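Local coordinates for protein arylsulfatase (Pseudoalteromonas sp. MB47, PDB 7AJ0) that probably hydrolyses sulfate esters of the algal polysaccharide fucoidan as an exo-acting, calcium-binding sulfatase that assembles into a hexamer, at residues R106-T111 / D376-Y381; T111-V116 / M398-I403; E214-G219 / Y229-I234; Y175-P180 / Q242-E247. All coordinates share one frame; numbering follows the deposited sequence.

Interaction 1: R106-T111 / D376-Y381; sequences RAALTT and DLTDIY
Thr111, which lies against the Tyr381 ring, is anchored through the backbone oxygen of Ala107, a polar atom that two groups grip. Thr111 OG1 donates to Ala107 O over 2.7 Å, and the backbone N of Thr110 reaches the same oxygen from the opposite face of its plane. This fastening fixes Thr111, whose C sits over the centre of the Tyr381 ring, 3.4 Å above its plane. The ring gets there because its CG stands anti to the backbone N (chi1 169°), while Leu109 O comes in at the edge, 3.5 Å from Tyr381 CB. The phenol end reaches on to Val139 O, its hydrogen-bond partner. Helix 102-111 carries the C-x-(S/P)-x-R signature of the sulfatases, opening at the calcium ligand Cys102, and helix 377-387 runs beside it at 27°, with the axes of the short segments 7.0 Å apart. Ala108 permits this closeness: its CB meets Thr378 CG2 at 3.6 Å. Further round, Leu109 CD1 slants over Ile380 CG2 at 3.9 Å. Asp376 and Asp379 form a capping box at the start of the second helix, Thr378 N donating to Asp376 OD1. With an alanine in place of Tyr381, the backbone of Thr111 would probably lose its flat cover and Val139 O its phenol donor.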
loop_
_atom_site.group_PDB
_atom_site.type_symbol
_atom_site.label_atom_id
_atom_site.label_comp_id
_atom_site.label_asym_id
_atom_site.label_seq_id
_atom_site.Cartn_x
_atom_site.Cartn_y
_atom_site.Cartn_z
ATOM N N ARG A 106 -15.715 25.177 18.236
ATOM C CA ARG A 106 -16.229 25.977 19.342
ATOM C C ARG A 106 -16.338 27.446 18.965
ATOM O O ARG A 106 -17.242 28.140 19.444
ATOM C CB ARG A 106 -15.340 25.773 20.566
ATOM C CG ARG A 106 -15.554 24.406 21.192
ATOM C CD ARG A 106 -14.322 23.857 21.882
ATOM N NE ARG A 106 -14.503 22.433 22.160
ATOM C CZ ARG A 106 -15.273 21.956 23.132
ATOM N NH1 ARG A 106 -15.932 22.787 23.928
ATOM N NH2 ARG A 106 -15.386 20.647 23.308
ATOM N N ALA A 107 -15.444 27.932 18.104
ATOM C CA ALA A 107 -15.613 29.265 17.540
ATOM C C ALA A 107 -16.893 29.346 16.715
ATOM O O ALA A 107 -17.663 30.306 16.831
ATOM C CB ALA A 107 -14.397 29.629 16.686
ATOM N N ALA A 108 -17.138 28.342 15.874
ATOM C CA ALA A 108 -18.334 28.363 15.038
ATOM C C ALA A 108 -19.595 28.377 15.890
ATOM O O ALA A 108 -20.565 29.074 15.570
ATOM C CB ALA A 108 -18.334 27.158 14.099
ATOM N N LEU A 109 -19.596 27.619 16.985
ATOM C CA LEU A 109 -20.772 27.554 17.842
ATOM C C LEU A 109 -21.031 28.875 18.552
ATOM O O LEU A 109 -22.177 29.157 18.923
ATOM C CB LEU A 109 -20.602 26.432 18.863
ATOM C CG LEU A 109 -21.674 26.300 19.942
ATOM C CD1 LEU A 109 -22.995 25.860 19.335
ATOM C CD2 LEU A 109 -21.208 25.323 21.011
ATOM N N THR A 110 -19.998 29.693 18.755
ATOM C CA THR A 110 -20.136 30.925 19.522
ATOM C C THR A 110 -19.945 32.181 18.679
ATOM O O THR A 110 -19.827 33.275 19.240
ATOM C CB THR A 110 -19.142 30.939 20.689
ATOM O OG1 THR A 110 -17.802 30.856 20.184
ATOM C CG2 THR A 110 -19.408 29.774 21.629
ATOM N N THR A 111 -19.916 32.055 17.352
ATOM C CA THR A 111 -19.838 33.224 16.488
ATOM C C THR A 111 -20.737 33.144 15.264
ATOM O O THR A 111 -20.845 34.143 14.548
ATOM C CB THR A 111 -18.396 33.459 16.009
ATOM O OG1 THR A 111 -17.993 32.391 15.142
ATOM C CG2 THR A 111 -17.441 33.542 17.191
ATOM N N ASP A 376 -25.775 22.469 11.051
ATOM C CA ASP A 376 -24.409 22.876 11.348
ATOM C C ASP A 376 -24.341 23.380 12.783
ATOM O O ASP A 376 -25.359 23.722 13.388
ATOM C CB ASP A 376 -23.955 23.973 10.363
ATOM C CG ASP A 376 -22.448 24.157 10.326
ATOM O OD1 ASP A 376 -21.848 24.483 11.372
ATOM O OD2 ASP A 376 -21.860 23.980 9.236
ATOM N N LEU A 377 -23.124 23.421 13.334
ATOM C CA LEU A 377 -22.947 24.036 14.646
ATOM C C LEU A 377 -23.270 25.527 14.609
ATOM O O LEU A 377 -23.777 26.077 15.594
ATOM C CB LEU A 377 -21.520 23.833 15.152
ATOM C CG LEU A 377 -21.172 22.486 15.786
ATOM C CD1 LEU A 377 -19.702 22.479 16.195
ATOM C CD2 LEU A 377 -22.061 22.178 16.977
ATOM N N THR A 378 -22.975 26.201 13.497
ATOM C CA THR A 378 -23.352 27.602 13.376
ATOM C C THR A 378 -24.866 27.783 13.368
ATOM O O THR A 378 -25.348 28.880 13.666
ATOM C CB THR A 378 -22.759 28.216 12.108
ATOM O OG1 THR A 378 -23.215 27.486 10.961
ATOM C CG2 THR A 378 -21.240 28.190 12.156
ATOM N N ASP A 379 -25.621 26.733 13.033
ATOM C CA ASP A 379 -27.075 26.834 13.048
ATOM C C ASP A 379 -27.618 26.880 14.472
ATOM O O ASP A 379 -28.678 27.470 14.710
ATOM C CB ASP A 379 -27.693 25.665 12.281
ATOM C CG ASP A 379 -27.333 25.679 10.805
ATOM O OD1 ASP A 379 -26.877 26.732 10.312
ATOM O OD2 ASP A 379 -27.516 24.638 10.135
ATOM N N ILE A 380 -26.920 26.261 15.425
ATOM C CA ILE A 380 -27.317 26.387 16.824
ATOM C C ILE A 380 -27.185 27.837 17.272
ATOM O O ILE A 380 -28.064 28.382 17.951
ATOM C CB ILE A 380 -26.479 25.446 17.709
ATOM C CG1 ILE A 380 -26.694 23.991 17.289
ATOM C CG2 ILE A 380 -26.841 25.641 19.177
ATOM C CD1 ILE A 380 -25.685 23.020 17.880
ATOM N N TYR A 381 -26.078 28.480 16.896
ATOM C CA TYR A 381 -25.883 29.893 17.201
ATOM C C TYR A 381 -27.013 30.736 16.628
ATOM O O TYR A 381 -27.648 31.515 17.348
ATOM C CB TYR A 381 -24.525 30.333 16.649
ATOM C CG TYR A 381 -24.263 31.820 16.638
ATOM C CD1 TYR A 381 -24.752 32.623 15.616
ATOM C CD2 TYR A 381 -23.495 32.415 17.626
ATOM C CE1 TYR A 381 -24.503 33.975 15.591
ATOM C CE2 TYR A 381 -23.240 33.769 17.610
ATOM C CZ TYR A 381 -23.746 34.543 16.592
ATOM O OH TYR A 381 -23.498 35.895 16.572
#

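Interaction 2: T111-V116 / M398-I403; sequences TGRLPV and MYFDGI
The Phe400 ring takes the methylene CD of Arg113 over one face, a CH-pi contact 3.9 Å from CD to the ring centroid, and meets Thr111 O and Gly112 O at its edge. The Arg113 guanidinium, turned 62° against that ring, carries Met398 CE on one face, 3.3 Å above its plane, and has Tyr399 O and a water at its edge. These groups hold the loop 398-403 against the end of the sulfatase signature helix, where the chain leaves helical geometry at Gly112 with positive phi. Arg113 bends at chi3 (58°), swinging its head round so that NH1 donates to Tyr399 O at 2.8 Å; the water joins NH1 to Tyr399 N, and NE forms a salt bridge with Glu138. A methionine in place of Arg113 would probably leave Tyr399 O without this donor and Glu138 without its charged mate. Gly112 O accepts from Gly402 N at 3.1 Å and, weakly, from Asp401 N. Asp401 OD1 pairs with Arg117. The other oxygen, Asp401 OD2, takes Leu114 N on its anti side at 2.7 Å with an N-H...O angle of 164°, and Leu114 CB touches it at 3.4 Å.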
loop_
_atom_site.group_PDB
_atom_site.type_symbol
_atom_site.label_atom_id
_atom_site.label_comp_id
_atom_site.label_asym_id
_atom_site.label_seq_id
_atom_site.Cartn_x
_atom_site.Cartn_y
_atom_site.Cartn_z
ATOM N N THR A 111 -19.916 32.055 17.352
ATOM C CA THR A 111 -19.838 33.224 16.488
ATOM C C THR A 111 -20.737 33.144 15.264
ATOM O O THR A 111 -20.845 34.143 14.548
ATOM C CB THR A 111 -18.396 33.459 16.009
ATOM O OG1 THR A 111 -17.993 32.391 15.142
ATOM C CG2 THR A 111 -17.441 33.542 17.191
ATOM N N GLY A 112 -21.385 32.012 14.998
ATOM C CA GLY A 112 -22.164 31.870 13.786
ATOM C C GLY A 112 -21.348 31.917 12.518
ATOM O O GLY A 112 -21.907 32.120 11.437
ATOM N N ARG A 113 -20.038 31.710 12.615
ATOM C CA ARG A 113 -19.131 31.993 11.513
ATOM C C ARG A 113 -18.076 30.908 11.394
ATOM O O ARG A 113 -17.461 30.521 12.391
ATOM C CB ARG A 113 -18.461 33.360 11.716
ATOM C CG ARG A 113 -19.282 34.514 11.185
ATOM C CD ARG A 113 -19.006 35.810 11.916
ATOM N NE ARG A 113 -17.604 36.218 11.872
ATOM C CZ ARG A 113 -17.008 36.758 10.814
ATOM N NH1 ARG A 113 -17.682 36.942 9.688
ATOM N NH2 ARG A 113 -15.731 37.110 10.883
ATOM N N LEU A 114 -17.883 30.417 10.177
ATOM C CA LEU A 114 -16.763 29.529 9.912
ATOM C C LEU A 114 -15.479 30.176 10.424
ATOM O O LEU A 114 -15.268 31.378 10.219
ATOM C CB LEU A 114 -16.663 29.240 8.415
ATOM C CG LEU A 114 -17.764 28.335 7.858
ATOM C CD1 LEU A 114 -17.772 28.369 6.340
ATOM C CD2 LEU A 114 -17.585 26.908 8.362
ATOM N N PRO A 115 -14.610 29.426 11.105
ATOM C CA PRO A 115 -13.452 30.063 11.755
ATOM C C PRO A 115 -12.454 30.679 10.788
ATOM O O PRO A 115 -11.631 31.496 11.219
ATOM C CB PRO A 115 -12.818 28.920 12.562
ATOM C CG PRO A 115 -13.354 27.666 11.968
ATOM C CD PRO A 115 -14.704 27.985 11.410
ATOM N N VAL A 116 -12.490 30.325 9.502
ATOM C CA VAL A 116 -11.580 30.969 8.563
ATOM C C VAL A 116 -11.927 32.447 8.413
ATOM O O VAL A 116 -11.053 33.270 8.112
ATOM C CB VAL A 116 -11.600 30.239 7.207
ATOM C CG1 VAL A 116 -12.943 30.421 6.510
ATOM C CG2 VAL A 116 -10.458 30.730 6.331
ATOM N N MET A 398 -19.865 41.759 8.379
ATOM C CA MET A 398 -19.374 40.407 8.596
ATOM C C MET A 398 -20.367 39.405 8.025
ATOM O O MET A 398 -21.579 39.536 8.224
ATOM C CB MET A 398 -19.153 40.139 10.090
ATOM C CG MET A 398 -18.002 40.929 10.697
ATOM S SD MET A 398 -18.059 41.022 12.501
ATOM C CE MET A 398 -18.223 39.294 12.943
ATOM N N TYR A 399 -19.848 38.409 7.310
ATOM C CA TYR A 399 -20.681 37.349 6.762
ATOM C C TYR A 399 -20.912 36.280 7.823
ATOM O O TYR A 399 -19.974 35.865 8.510
ATOM C CB TYR A 399 -20.021 36.733 5.531
ATOM C CG TYR A 399 -20.943 35.879 4.692
ATOM C CD1 TYR A 399 -21.677 36.433 3.655
ATOM C CD2 TYR A 399 -21.073 34.519 4.929
ATOM C CE1 TYR A 399 -22.517 35.662 2.880
ATOM C CE2 TYR A 399 -21.914 33.737 4.156
ATOM C CZ TYR A 399 -22.632 34.316 3.133
ATOM O OH TYR A 399 -23.470 33.553 2.356
ATOM N N PHE A 400 -22.157 35.837 7.954
ATOM C CA PHE A 400 -22.537 34.834 8.942
ATOM C C PHE A 400 -22.990 33.570 8.228
ATOM O O PHE A 400 -23.894 33.612 7.386
ATOM C CB PHE A 400 -23.629 35.373 9.863
ATOM C CG PHE A 400 -23.117 36.334 10.889
ATOM C CD1 PHE A 400 -22.670 35.878 12.116
ATOM C CD2 PHE A 400 -23.060 37.691 10.622
ATOM C CE1 PHE A 400 -22.189 36.757 13.062
ATOM C CE2 PHE A 400 -22.577 38.575 11.564
ATOM C CZ PHE A 400 -22.141 38.108 12.786
ATOM N N ASP A 401 -22.356 32.451 8.568
ATOM C CA ASP A 401 -22.630 31.175 7.926
ATOM C C ASP A 401 -23.798 30.429 8.551
ATOM O O ASP A 401 -24.367 29.543 7.902
ATOM C CB ASP A 401 -21.376 30.298 7.984
ATOM C CG ASP A 401 -20.184 30.943 7.308
ATOM O OD1 ASP A 401 -20.172 31.018 6.062
ATOM O OD2 ASP A 401 -19.264 31.394 8.022
ATOM N N GLY A 402 -24.171 30.768 9.781
ATOM C CA GLY A 402 -25.245 30.060 10.441
ATOM C C GLY A 402 -26.600 30.392 9.848
ATOM O O GLY A 402 -26.835 31.485 9.333
ATOM N N ILE A 403 -27.504 29.418 9.925
ATOM C CA ILE A 403 -28.869 29.553 9.436
ATOM C C ILE A 403 -29.821 29.247 10.582
ATOM O O ILE A 403 -29.631 28.264 11.308
ATOM C CB ILE A 403 -29.140 28.618 8.241
ATOM C CG1 ILE A 403 -28.215 28.969 7.074
ATOM C CG2 ILE A 403 -30.602 28.700 7.833
ATOM C CD1 ILE A 403 -28.144 27.898 6.005
HETATM O O HOH W 1 -16.775 38.181 7.079
#

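Interaction 3: E214-G219 / Y229-I234; sequences EGLIKG and YPINSI
Main-chain hydrogen bonds join Leu216 to Tyr229, a hydrogen-bonded pair of the antiparallel beta hairpin formed by strands 215-220 and 226-230. Leu216 N donates to Tyr229 O over 2.9 Å, whereas the return bond from Tyr229 N to Leu216 O is weak at 3.5 Å. One step along, Gly215 faces Pro230 in a non-hydrogen-bonded pair, and beyond it Ile231 N gives a nearly straight bond to Glu214 O, 3.1 Å long at 171°. Softer CA-H...O contacts fill in between: Gly215 CA approaches Tyr229 O to 3.3 Å, and Pro230 CA lies near Glu214 O. Glycine suits this spot, since a CB on residue 215 would clash with Tyr229 O and Pro230 CA. The apolar contacts come from Leu216 and Tyr229, whose side chains run alongside each other in the same direction, CB to CB 3.9 Å. Leu216 CD2 also slants across Ile231 CD1 at 4.2 Å. Behind them, Val243 and Ile240 of helix 240-258 receive the same leucine, and Tyr229 OH bonds to Asp236 O. The backbone therefore supplies all the hydrogen bonds between the segments, and the side chains add an apolar patch through which this end of the hairpin rests on helix 240-258.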
loop_
_atom_site.group_PDB
_atom_site.type_symbol
_atom_site.label_atom_id
_atom_site.label_comp_id
_atom_site.label_asym_id
_atom_site.label_seq_id
_atom_site.Cartn_x
_atom_site.Cartn_y
_atom_site.Cartn_z
ATOM N N GLU A 214 -3.079 26.356 35.866
ATOM C CA GLU A 214 -3.208 26.209 37.311
ATOM C C GLU A 214 -4.470 25.457 37.713
ATOM O O GLU A 214 -4.478 24.791 38.755
ATOM C CB GLU A 214 -3.181 27.587 37.976
ATOM C CG GLU A 214 -1.813 28.252 37.936
ATOM C CD GLU A 214 -1.797 29.610 38.609
ATOM O OE1 GLU A 214 -2.852 30.276 38.642
ATOM O OE2 GLU A 214 -0.724 30.011 39.109
ATOM N N GLY A 215 -5.530 25.541 36.919
ATOM C CA GLY A 215 -6.762 24.846 37.243
ATOM C C GLY A 215 -7.936 25.467 36.504
ATOM O O GLY A 215 -7.765 26.108 35.468
ATOM N N LEU A 216 -9.125 25.255 37.062
ATOM C CA LEU A 216 -10.338 25.831 36.494
ATOM C C LEU A 216 -10.421 27.311 36.852
ATOM O O LEU A 216 -10.181 27.695 38.004
ATOM C CB LEU A 216 -11.571 25.087 36.993
ATOM C CG LEU A 216 -11.563 23.587 36.710
ATOM C CD1 LEU A 216 -12.849 22.927 37.168
ATOM C CD2 LEU A 216 -11.334 23.326 35.231
ATOM N N ILE A 217 -10.759 28.134 35.867
ATOM C CA ILE A 217 -10.801 29.581 36.025
ATOM C C ILE A 217 -12.252 30.026 36.119
ATOM O O ILE A 217 -13.112 29.564 35.356
ATOM C CB ILE A 217 -10.082 30.284 34.859
ATOM C CG1 ILE A 217 -8.613 29.858 34.809
ATOM C CG2 ILE A 217 -10.188 31.795 34.996
ATOM C CD1 ILE A 217 -7.850 30.115 36.091
ATOM N N LYS A 218 -12.522 30.931 37.052
ATOM C CA LYS A 218 -13.855 31.462 37.308
ATOM C C LYS A 218 -13.854 32.947 36.987
ATOM O O LYS A 218 -12.926 33.665 37.372
ATOM C CB LYS A 218 -14.244 31.215 38.766
ATOM C CG LYS A 218 -15.587 31.769 39.201
ATOM C CD LYS A 218 -15.649 31.774 40.722
ATOM C CE LYS A 218 -17.006 31.344 41.251
ATOM N NZ LYS A 218 -16.945 31.106 42.725
ATOM N N GLY A 219 -14.885 33.399 36.281
ATOM C CA GLY A 219 -14.952 34.789 35.876
ATOM C C GLY A 219 -16.359 35.297 35.652
ATOM O O GLY A 219 -17.201 34.593 35.088
ATOM N N TYR A 229 -10.675 26.251 41.124
ATOM C CA TYR A 229 -10.459 24.837 41.425
ATOM C C TYR A 229 -9.068 24.449 40.943
ATOM O O TYR A 229 -8.865 24.207 39.742
ATOM C CB TYR A 229 -11.531 23.964 40.773
ATOM C CG TYR A 229 -11.439 22.500 41.143
ATOM C CD1 TYR A 229 -10.676 21.617 40.387
ATOM C CD2 TYR A 229 -12.117 22.001 42.248
ATOM C CE1 TYR A 229 -10.588 20.277 40.726
ATOM C CE2 TYR A 229 -12.034 20.666 42.594
ATOM C CZ TYR A 229 -11.269 19.808 41.829
ATOM O OH TYR A 229 -11.189 18.477 42.171
ATOM N N PRO A 230 -8.086 24.384 41.840
ATOM C CA PRO A 230 -6.732 24.018 41.410
ATOM C C PRO A 230 -6.662 22.563 40.989
ATOM O O PRO A 230 -7.362 21.698 41.523
ATOM C CB PRO A 230 -5.872 24.274 42.655
ATOM C CG PRO A 230 -6.724 25.099 43.564
ATOM C CD PRO A 230 -8.133 24.681 43.282
ATOM N N ILE A 231 -5.792 22.295 40.022
ATOM C CA ILE A 231 -5.560 20.947 39.524
ATOM C C ILE A 231 -4.067 20.682 39.632
ATOM O O ILE A 231 -3.272 21.254 38.877
ATOM C CB ILE A 231 -6.062 20.761 38.085
ATOM C CG1 ILE A 231 -7.594 20.841 38.072
ATOM C CG2 ILE A 231 -5.578 19.435 37.525
ATOM C CD1 ILE A 231 -8.205 20.993 36.704
ATOM N N ASN A 232 -3.684 19.829 40.587
ATOM C CA ASN A 232 -2.289 19.484 40.818
ATOM C C ASN A 232 -2.073 17.978 40.906
ATOM O O ASN A 232 -0.960 17.542 41.227
ATOM C CB ASN A 232 -1.776 20.152 42.100
ATOM C CG ASN A 232 -1.862 21.665 42.044
ATOM O OD1 ASN A 232 -2.591 22.285 42.818
ATOM N ND2 ASN A 232 -1.113 22.268 41.125
ATOM N N SER A 233 -3.098 17.174 40.631
ATOM C CA SER A 233 -2.972 15.729 40.739
ATOM C C SER A 233 -4.077 15.066 39.932
ATOM O O SER A 233 -5.066 15.702 39.561
ATOM C CB SER A 233 -3.041 15.273 42.199
ATOM O OG SER A 233 -4.339 15.495 42.722
ATOM N N ILE A 234 -3.889 13.769 39.671
ATOM C CA ILE A 234 -4.920 12.989 38.994
ATOM C C ILE A 234 -6.205 12.985 39.812
ATOM O O ILE A 234 -7.311 13.021 39.261
ATOM C CB ILE A 234 -4.420 11.557 38.726
ATOM C CG1 ILE A 234 -3.448 11.536 37.544
ATOM C CG2 ILE A 234 -5.596 10.616 38.474
ATOM C CD1 ILE A 234 -2.022 11.894 37.907
#

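Interaction 4: Y175-P180 / Q242-E247; sequences YFYGLP and QVLRDE
Glu247 reaches from helix 240-258 to two tyrosines of strand 175-177. Its CB points toward the strand, and with CG anti to the carbonyl carbon and the chain bent at chi2 (-68°) the side chain folds over the Tyr177 ring. CG lands almost exactly above the ring centre, a CH-pi contact with the carbon 3.4 Å from the centroid. CD follows at 3.6 Å from Tyr177 CE2, and the carboxylate is stacked nearly parallel to the ring, the planes 10° apart, but displaced toward its CD2-CE2 side, with OE2 just past the rim, 3.5 Å from Tyr177 CE2. OE1 leads on to the second tyrosine, where Tyr175 OH donates to it over 2.9 Å, arriving from above the carboxylate plane while OE1 itself lies at the edge of the Tyr175 ring. Two more helix residues meet Tyr177. Leu244 CD2 comes at the ring edge, 4.0 Å from Tyr177 CD1, and also packs on Gly178 CA, and Val243 CG1 touches Tyr177 OH at 3.2 Å. This is helix-on-sheet packing of the alpha/beta core: the short helix segment runs nearly antiparallel to the strand, their axes 10.3 Å apart, and both Leu244 and Glu247 also touch Ile155 on the neighbouring strand 151-155. The methylene of Glu247, not its charge, thus sits over the pi face of Tyr177, and the phenol bond from Tyr175 would probably ease the charge on OE1 and limit the rotation of the carboxylate.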
loop_
_atom_site.group_PDB
_atom_site.type_symbol
_atom_site.label_atom_id
_atom_site.label_comp_id
_atom_site.label_asym_id
_atom_site.label_seq_id
_atom_site.Cartn_x
_atom_site.Cartn_y
_atom_site.Cartn_z
ATOM N N TYR A 175 -21.137 34.747 32.799
ATOM C CA TYR A 175 -20.424 33.891 33.736
ATOM C C TYR A 175 -19.612 32.860 32.975
ATOM O O TYR A 175 -20.116 32.241 32.034
ATOM C CB TYR A 175 -21.410 33.197 34.688
ATOM C CG TYR A 175 -20.760 32.397 35.790
ATOM C CD1 TYR A 175 -19.936 33.013 36.721
ATOM C CD2 TYR A 175 -20.983 31.033 35.914
ATOM C CE1 TYR A 175 -19.341 32.292 37.735
ATOM C CE2 TYR A 175 -20.394 30.303 36.929
ATOM C CZ TYR A 175 -19.575 30.939 37.835
ATOM O OH TYR A 175 -18.981 30.224 38.847
ATOM N N PHE A 176 -18.355 32.684 33.382
ATOM C CA PHE A 176 -17.512 31.612 32.877
ATOM C C PHE A 176 -16.957 30.807 34.042
ATOM O O PHE A 176 -16.595 31.367 35.083
ATOM C CB PHE A 176 -16.345 32.130 32.035
ATOM C CG PHE A 176 -15.318 31.076 31.717
ATOM C CD1 PHE A 176 -15.676 29.933 31.021
ATOM C CD2 PHE A 176 -14.001 31.223 32.117
ATOM C CE1 PHE A 176 -14.743 28.959 30.725
ATOM C CE2 PHE A 176 -13.062 30.250 31.824
ATOM C CZ PHE A 176 -13.436 29.117 31.127
ATOM N N TYR A 177 -16.891 29.491 33.859
ATOM C CA TYR A 177 -16.273 28.611 34.846
ATOM C C TYR A 177 -15.819 27.361 34.105
ATOM O O TYR A 177 -16.659 26.554 33.696
ATOM C CB TYR A 177 -17.250 28.262 35.964
ATOM C CG TYR A 177 -16.615 27.486 37.099
ATOM C CD1 TYR A 177 -16.201 26.173 36.923
ATOM C CD2 TYR A 177 -16.428 28.068 38.346
ATOM C CE1 TYR A 177 -15.614 25.464 37.951
ATOM C CE2 TYR A 177 -15.843 27.363 39.384
ATOM C CZ TYR A 177 -15.441 26.062 39.178
ATOM O OH TYR A 177 -14.860 25.350 40.199
ATOM N N GLY A 178 -14.515 27.199 33.934
ATOM C CA GLY A 178 -14.031 25.976 33.311
ATOM C C GLY A 178 -12.598 26.118 32.827
ATOM O O GLY A 178 -11.814 26.888 33.384
ATOM N N LEU A 179 -12.287 25.356 31.780
ATOM C CA LEU A 179 -10.923 25.238 31.291
ATOM C C LEU A 179 -10.654 26.292 30.228
ATOM O O LEU A 179 -11.316 26.281 29.183
ATOM C CB LEU A 179 -10.685 23.858 30.701
ATOM C CG LEU A 179 -10.965 22.618 31.546
ATOM C CD1 LEU A 179 -12.451 22.353 31.700
ATOM C CD2 LEU A 179 -10.268 21.409 30.921
ATOM N N PRO A 180 -9.710 27.212 30.443
ATOM C CA PRO A 180 -9.290 28.073 29.325
ATOM C C PRO A 180 -8.801 27.293 28.117
ATOM O O PRO A 180 -9.092 27.674 26.980
ATOM C CB PRO A 180 -8.174 28.929 29.947
ATOM C CG PRO A 180 -8.512 28.982 31.396
ATOM C CD PRO A 180 -9.120 27.642 31.726
ATOM N N GLN A 242 -17.439 16.618 37.632
ATOM C CA GLN A 242 -18.358 16.754 38.756
ATOM C C GLN A 242 -18.416 18.200 39.233
ATOM O O GLN A 242 -19.483 18.695 39.620
ATOM C CB GLN A 242 -17.933 15.835 39.901
ATOM C CG GLN A 242 -17.909 14.358 39.544
ATOM C CD GLN A 242 -19.276 13.822 39.167
ATOM O OE1 GLN A 242 -20.223 13.895 39.951
ATOM N NE2 GLN A 242 -19.386 13.284 37.956
ATOM N N VAL A 243 -17.276 18.893 39.210
ATOM C CA VAL A 243 -17.246 20.296 39.606
ATOM C C VAL A 243 -18.004 21.151 38.602
ATOM O O VAL A 243 -18.750 22.062 38.980
ATOM C CB VAL A 243 -15.789 20.769 39.763
ATOM C CG1 VAL A 243 -15.736 22.270 39.990
ATOM C CG2 VAL A 243 -15.120 20.022 40.902
ATOM N N LEU A 244 -17.825 20.877 37.308
ATOM C CA LEU A 244 -18.569 21.612 36.290
ATOM C C LEU A 244 -20.065 21.372 36.434
ATOM O O LEU A 244 -20.867 22.306 36.324
ATOM C CB LEU A 244 -18.096 21.204 34.897
ATOM C CG LEU A 244 -16.636 21.509 34.564
ATOM C CD1 LEU A 244 -16.245 20.862 33.244
ATOM C CD2 LEU A 244 -16.398 23.006 34.513
ATOM N N ARG A 245 -20.459 20.121 36.674
ATOM C CA ARG A 245 -21.867 19.815 36.905
ATOM C C ARG A 245 -22.415 20.647 38.056
ATOM O O ARG A 245 -23.491 21.246 37.948
ATOM C CB ARG A 245 -22.028 18.318 37.182
ATOM C CG ARG A 245 -23.460 17.825 37.340
ATOM C CD ARG A 245 -24.005 17.995 38.758
ATOM N NE ARG A 245 -23.007 17.735 39.792
ATOM C CZ ARG A 245 -22.517 16.535 40.087
ATOM N NH1 ARG A 245 -22.924 15.463 39.423
ATOM N NH2 ARG A 245 -21.610 16.412 41.045
ATOM N N ASP A 246 -21.674 20.712 39.164
ATOM C CA ASP A 246 -22.122 21.499 40.307
ATOM C C ASP A 246 -22.324 22.961 39.929
ATOM O O ASP A 246 -23.293 23.595 40.363
ATOM C CB ASP A 246 -21.114 21.383 41.452
ATOM C CG ASP A 246 -21.096 20.002 42.085
ATOM O OD1 ASP A 246 -22.095 19.265 41.944
ATOM O OD2 ASP A 246 -20.085 19.659 42.735
ATOM N N GLU A 247 -21.417 23.518 39.122
ATOM C CA GLU A 247 -21.512 24.933 38.777
ATOM C C GLU A 247 -22.690 25.204 37.849
ATOM O O GLU A 247 -23.353 26.240 37.968
ATOM C CB GLU A 247 -20.205 25.408 38.143
ATOM C CG GLU A 247 -19.068 25.589 39.137
ATOM C CD GLU A 247 -19.305 26.744 40.096
ATOM O OE1 GLU A 247 -20.005 27.707 39.715
ATOM O OE2 GLU A 247 -18.790 26.687 41.234
#

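In the fold
Interactions 1 and 2 form one cluster, their centres 8 Å apart: they share Thr111, and Asp379 OD1 probably bonds to Ile403 N. Interactions 3 and 4 form another, 10 Å apart, where strands 215-220 and 175-177 are neighbours in the large mixed sheet. Between the clusters the centres lie 20 to 32 Å apart. Along the chain, 106-116 comes first, then 175-180, the hairpin segments, 242-247, 376-381 and 398-403; interaction 3 is thus nested within interaction 4, and both within the loops closed by interactions 1 and 2. The first cluster joins early and late parts of the chain on the signature helix that supplies Cys102 to the calcium site, the second anchors the hairpin at the sheet's margin.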